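Local structure of FixG-related protein (2R39) at residues D86-S90 / A91-I95. The protein is of uncharacterised function but, as a whole membrane protein, probably binds 4Fe-4S clusters in electron transport, this chain being its C-terminal immunoglobulin-like domain. Residues are numbered along the deposited sequence; the frame is centred on the assembly and turned at random.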
# COMPACT_ATOMS: atom_id res chain seq x y z
N ASP A 86 -5.26 -15.17 -13.59
CA ASP A 86 -6.53 -15.58 -14.19
C ASP A 86 -7.69 -14.67 -13.79
O ASP A 86 -8.71 -14.64 -14.47
CB ASP A 86 -6.86 -17.04 -13.83
CG ASP A 86 -5.89 -18.03 -14.44
OD1 ASP A 86 -5.14 -17.64 -15.36
OD2 ASP A 86 -5.88 -19.19 -14.01
N LYS A 87 -7.54 -13.94 -12.69
CA LYS A 87 -8.61 -13.06 -12.23
C LYS A 87 -8.30 -11.57 -12.47
O LYS A 87 -9.08 -10.69 -12.10
CB LYS A 87 -8.96 -13.38 -10.76
CG LYS A 87 -9.48 -14.84 -10.61
CD LYS A 87 -9.72 -15.25 -9.18
CE LYS A 87 -10.18 -16.71 -9.11
NZ LYS A 87 -11.25 -16.99 -10.10
N LEU A 88 -7.15 -11.28 -13.09
CA LEU A 88 -6.83 -9.89 -13.47
C LEU A 88 -7.62 -9.55 -14.73
O LEU A 88 -7.77 -10.39 -15.61
CB LEU A 88 -5.32 -9.71 -13.72
CG LEU A 88 -4.34 -9.88 -12.52
CD1 LEU A 88 -2.91 -9.86 -13.04
CD2 LEU A 88 -4.49 -8.81 -11.47
N ASN A 89 -8.14 -8.32 -14.80
CA ASN A 89 -8.92 -7.86 -15.96
C ASN A 89 -8.04 -7.63 -17.19
O ASN A 89 -8.45 -7.88 -18.34
CB ASN A 89 -9.69 -6.57 -15.60
CG ASN A 89 -10.83 -6.83 -14.59
OD1 ASN A 89 -11.27 -7.96 -14.39
ND2 ASN A 89 -11.29 -5.76 -13.95
N SER A 90 -6.82 -7.16 -16.92
CA SER A 90 -5.81 -6.85 -17.94
C SER A 90 -4.44 -6.80 -17.26
O SER A 90 -4.34 -6.95 -16.05
CB SER A 90 -6.09 -5.49 -18.56
OG SER A 90 -6.02 -4.48 -17.56
N ALA A 91 -3.39 -6.58 -18.06
CA ALA A 91 -2.03 -6.61 -17.54
C ALA A 91 -1.74 -5.43 -16.62
O ALA A 91 -0.83 -5.51 -15.79
CB ALA A 91 -1.02 -6.64 -18.68
N ILE A 92 -2.46 -4.33 -16.80
CA ILE A 92 -2.28 -3.14 -15.95
C ILE A 92 -3.54 -2.79 -15.21
O ILE A 92 -4.56 -2.41 -15.81
CB ILE A 92 -1.83 -1.89 -16.75
CG1 ILE A 92 -0.57 -2.19 -17.53
CG2 ILE A 92 -1.62 -0.67 -15.77
CD1 ILE A 92 -0.30 -1.27 -18.62
N THR A 93 -3.47 -2.88 -13.88
CA THR A 93 -4.58 -2.52 -13.03
C THR A 93 -4.27 -1.25 -12.23
O THR A 93 -3.22 -1.16 -11.56
CB THR A 93 -4.92 -3.69 -12.08
OG1 THR A 93 -5.08 -4.89 -12.84
CG2 THR A 93 -6.20 -3.42 -11.30
N THR A 94 -5.18 -0.27 -12.29
CA THR A 94 -5.12 0.89 -11.39
C THR A 94 -5.55 0.50 -10.00
O THR A 94 -6.60 -0.13 -9.82
CB THR A 94 -6.00 2.06 -11.89
OG1 THR A 94 -5.51 2.47 -13.15
CG2 THR A 94 -5.88 3.28 -10.94
N ILE A 95 -4.71 0.84 -9.01
CA ILE A 95 -5.01 0.54 -7.62
C ILE A 95 -4.80 1.82 -6.82
O ILE A 95 -4.19 2.77 -7.32
CB ILE A 95 -4.11 -0.63 -7.07
CG1 ILE A 95 -2.61 -0.28 -7.19
CG2 ILE A 95 -4.41 -1.97 -7.85
CD1 ILE A 95 -1.62 -1.21 -6.41
O HOH W 1 -7.49 -6.61 -12.39
O HOH W 2 -3.15 -6.13 -13.69
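OG1 of T93 comes up to L88 and S90 across the bend that leads into strand 92-101, and this hydroxyl is the hub of the contact. T93 OG1 stands 4.2 Å from L88 CD2, an ordinary van der Waals approach, and 3.9 Å from S90 O, too far for a direct bond. Two waters lie between the loop and the hydroxyl. One hydrogen-bonds to T93 OG1 at 3.0 Å and accepts from N89 N, also at 3.0 Å, so it bridges the strand's side chain to the loop's backbone NH. The second water donates to S90 O at 2.8 Å; its modelled separation from T93 OG1 is implausibly short, so that half of the bridge is doubtful in detail. The threonine torsion explains the aim: with chi1 at -52°, OG1 lies beside the backbone N and looks back at the loop, while CG2 is anti to that N. At the bend itself, S90 turns OG between its own N and carbonyl carbon (chi1 62°), which brings S90 OG to 3.1 Å from I92 O.

Further out, L88 sits at one end of the immunoglobulin-like β-sandwich, touching residues of both sheets (V31 and A83 of one, F114 of the other), with L56 and K116 also against it. T93 pairs with F114 in the antiparallel neighbour strand 106-115, and A91, just before its own strand, bonds with K116 just after that neighbour. The turn joining strands 74-83 and 92-101 thus crosses from one sheet to the other. Its segments share no clear direct hydrogen bond, so the polar link between loop and strand probably runs largely through the water between N89 N and T93 OG1, with the second water less certain.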